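Local coordinates for protein probable hydrolase (Pseudomonas aeruginosa, PDB 3OM8) that is probably an alpha/beta-hydrolase-fold enzyme, perhaps acting as a 3-oxoadipate enol-lactonase that opens the lactone ring by hydrolysis, at residues I36-H41 / R177-A182. Residues are numbered along the deposited sequence; the frame is centred on the assembly and turned at random.
With EDO (1,2-ethanediol), chain F.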
ATOM      1  N   ILE B  36      19.684   9.899  -8.010  1.00 50.81           N
ATOM      2  CA  ILE B  36      20.480  11.039  -8.463  1.00 50.88           C
ATOM      3  C   ILE B  36      21.227  11.567  -7.240  1.00 50.46           C
ATOM      4  O   ILE B  36      20.720  11.491  -6.119  1.00 49.49           O
ATOM      5  CB  ILE B  36      19.566  12.143  -9.015  1.00 48.52           C
ATOM      6  CG1 ILE B  36      20.351  13.206  -9.756  1.00 56.06           C
ATOM      7  CG2 ILE B  36      18.769  12.787  -7.871  1.00 53.32           C
ATOM      8  CD1 ILE B  36      19.478  14.365 -10.164  1.00 60.70           C
ATOM      9  N   GLY B  37      22.432  12.084  -7.438  1.00 45.63           N
ATOM     10  CA  GLY B  37      23.161  12.698  -6.341  1.00 42.32           C
ATOM     11  C   GLY B  37      23.795  11.738  -5.349  1.00 46.00           C
ATOM     12  O   GLY B  37      24.305  12.172  -4.319  1.00 49.10           O
ATOM     13  N   THR B  38      23.770  10.438  -5.637  1.00 39.26           N
ATOM     14  CA  THR B  38      24.382   9.484  -4.722  1.00 44.73           C
ATOM     15  C   THR B  38      25.389   8.601  -5.433  1.00 48.89           C
ATOM     16  O   THR B  38      25.579   8.713  -6.645  1.00 49.04           O
ATOM     17  CB  THR B  38      23.340   8.561  -4.011  1.00 49.83           C
ATOM     18  OG1 THR B  38      22.780   7.646  -4.961  1.00 39.90           O
ATOM     19  CG2 THR B  38      22.232   9.377  -3.339  1.00 48.32           C
ATOM     20  N   THR B  39      26.027   7.726  -4.660  1.00 44.10           N
ATOM     21  CA  THR B  39      26.927   6.715  -5.201  1.00 47.76           C
ATOM     22  C   THR B  39      26.452   5.314  -4.809  1.00 49.87           C
ATOM     23  O   THR B  39      25.501   5.159  -4.042  1.00 53.64           O
ATOM     24  CB  THR B  39      28.341   6.898  -4.672  1.00 45.23           C
ATOM     25  OG1 THR B  39      28.367   6.589  -3.275  1.00 46.69           O
ATOM     26  CG2 THR B  39      28.815   8.355  -4.884  1.00 41.75           C
ATOM     27  N   LEU B  40      27.125   4.293  -5.326  1.00 45.17           N
ATOM     28  CA  LEU B  40      26.755   2.913  -5.039  1.00 45.13           C
ATOM     29  C   LEU B  40      26.877   2.589  -3.548  1.00 48.65           C
ATOM     30  O   LEU B  40      26.401   1.555  -3.091  1.00 49.44           O
ATOM     31  CB  LEU B  40      27.585   1.942  -5.883  1.00 44.11           C
ATOM     32  CG  LEU B  40      29.108   2.042  -5.735  1.00 48.63           C
ATOM     33  CD1 LEU B  40      29.564   1.347  -4.466  1.00 42.66           C
ATOM     34  CD2 LEU B  40      29.833   1.470  -6.943  1.00 45.26           C
ATOM     35  N   HIS B  41      27.510   3.468  -2.779  1.00 49.33           N
ATOM     36  CA  HIS B  41      27.618   3.212  -1.348  1.00 49.01           C
ATOM     37  C   HIS B  41      26.317   3.482  -0.578  1.00 46.61           C
ATOM     38  O   HIS B  41      26.237   3.247   0.630  1.00 48.14           O
ATOM     39  CB  HIS B  41      28.788   3.982  -0.736  1.00 49.20           C
ATOM     40  CG  HIS B  41      30.124   3.398  -1.066  1.00 60.15           C
ATOM     41  ND1 HIS B  41      30.576   2.222  -0.509  1.00 62.52           N
ATOM     42  CD2 HIS B  41      31.103   3.822  -1.899  1.00 64.58           C
ATOM     43  CE1 HIS B  41      31.776   1.945  -0.985  1.00 65.53           C
ATOM     44  NE2 HIS B  41      32.121   2.900  -1.830  1.00 67.25           N
ATOM     45  N   ARG B 177      25.322  13.820   2.648  1.00 50.41           N
ATOM     46  CA  ARG B 177      25.765  15.175   2.365  1.00 50.21           C
ATOM     47  C   ARG B 177      27.072  15.118   1.571  1.00 52.92           C
ATOM     48  O   ARG B 177      27.227  15.812   0.567  1.00 51.79           O
ATOM     49  CB  ARG B 177      25.949  15.987   3.646  1.00 47.64           C
ATOM     50  CG  ARG B 177      26.301  17.443   3.374  1.00 53.29           C
ATOM     51  CD  ARG B 177      26.592  18.205   4.648  1.00 54.53           C
ATOM     52  NE  ARG B 177      25.489  18.081   5.590  1.00 71.60           N
ATOM     53  CZ  ARG B 177      24.407  18.852   5.576  1.00 75.74           C
ATOM     54  NH1 ARG B 177      24.288  19.812   4.657  1.00 73.30           N
ATOM     55  NH2 ARG B 177      23.447  18.658   6.479  1.00 67.80           N
ATOM     56  N   ALA B 178      27.998  14.265   1.999  1.00 52.86           N
ATOM     57  CA  ALA B 178      29.279  14.165   1.312  1.00 53.24           C
ATOM     58  C   ALA B 178      29.129  13.672  -0.120  1.00 53.41           C
ATOM     59  O   ALA B 178      29.844  14.127  -0.998  1.00 64.56           O
ATOM     60  CB  ALA B 178      30.253  13.302   2.082  1.00 47.30           C
HETATM   61  N   MSE B 179      28.190  12.764  -0.369  1.00 51.47           N
HETATM   62  CA  MSE B 179      27.985  12.264  -1.727  1.00 49.60           C
HETATM   63  C   MSE B 179      27.543  13.386  -2.642  1.00 52.72           C
HETATM   64  O   MSE B 179      27.988  13.485  -3.787  1.00 51.79           O
HETATM   65  CB  MSE B 179      26.919  11.170  -1.757  1.00 49.80           C
HETATM   66  CG  MSE B 179      27.294   9.888  -1.039  1.00 55.69           C
HETATM   67 SE   MSE B 179      25.827   8.570  -1.059  0.81 66.66          SE
HETATM   68  CE  MSE B 179      26.771   7.135  -0.145  1.00 64.37           C
ATOM     69  N   LEU B 180      26.638  14.211  -2.133  1.00 52.81           N
ATOM     70  CA  LEU B 180      26.123  15.344  -2.875  1.00 52.69           C
ATOM     71  C   LEU B 180      27.235  16.355  -3.148  1.00 51.52           C
ATOM     72  O   LEU B 180      27.440  16.757  -4.292  1.00 51.94           O
ATOM     73  CB  LEU B 180      24.965  15.986  -2.107  1.00 51.65           C
ATOM     74  CG  LEU B 180      23.679  15.155  -2.196  1.00 55.07           C
ATOM     75  CD1 LEU B 180      22.693  15.456  -1.060  1.00 54.34           C
ATOM     76  CD2 LEU B 180      23.031  15.345  -3.570  1.00 56.10           C
HETATM   77  N   MSE B 181      27.955  16.735  -2.094  1.00 52.81           N
HETATM   78  CA  MSE B 181      29.051  17.697  -2.180  1.00 57.79           C
HETATM   79  C   MSE B 181      30.153  17.279  -3.164  1.00 61.95           C
HETATM   80  O   MSE B 181      30.920  18.113  -3.631  1.00 65.99           O
HETATM   81  CB  MSE B 181      29.667  17.939  -0.796  1.00 60.39           C
HETATM   82  CG  MSE B 181      28.786  18.692   0.202  1.00 58.47           C
HETATM   83 SE   MSE B 181      28.279  20.494  -0.354  0.74 88.40          SE
HETATM   84  CE  MSE B 181      30.053  21.285  -0.517  1.00148.49           C
ATOM     85  N   ALA B 182      30.233  15.989  -3.469  1.00 59.93           N
ATOM     86  CA  ALA B 182      31.254  15.490  -4.378  1.00 55.10           C
ATOM     87  C   ALA B 182      30.666  15.187  -5.742  1.00 55.79           C
ATOM     88  O   ALA B 182      31.327  14.580  -6.588  1.00 55.99           O
ATOM     89  CB  ALA B 182      31.897  14.248  -3.810  1.00 48.33           C
TER
HETATM   90  C1  EDO F 266      14.714  11.568  -9.843  1.00 61.67           C
HETATM   91  O1  EDO F 266      13.898  12.536  -9.159  1.00 62.16           O
HETATM   92  C2  EDO F 266      16.147  11.607  -9.301  1.00 61.86           C
HETATM   93  O2  EDO F 266      16.509  10.503  -8.440  1.00 54.35           O
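Met179 and Leu180 of helix 171-181 meet Gly37, Thr38, Thr39 and His41 in a van der Waals contact. It joins a helix inserted between strands 118-124 and 211-216 to the loop after strand 29-33 of the alpha/beta-hydrolase sheet. Met179, a selenomethionine, provides most of the helix side. Its chain is extended beyond CG (chi2 177°), and this carries the tip along the loop. Met179 SE lies 3.7 Å from Thr39 N and 3.9 Å from Thr38 CB. Its methyl, Met179 CE, reaches Thr39 OG1 at 3.6 Å and His41 C at 3.7 Å. The Thr39 hydroxyl is held from within the loop, since Thr39 OG1 accepts from His41 N (3.3 Å) in an ST turn. At the other end, Leu180 CD2 rests 3.5 Å from Gly37 O. Gly37 has a positive phi (76°), and its CA lies against Leu180 CD2. Ile36 N donates to O2 of a 1,2-ethanediol, probably from the crystallisation liquor, which is also hydrogen-bonded to Ser101 OG and Leu102 N. The loop lies close to the probable active site, with Ser101 the probable nucleophile, and its grip on the helix depends on shape and dispersion, without polar bonds between them.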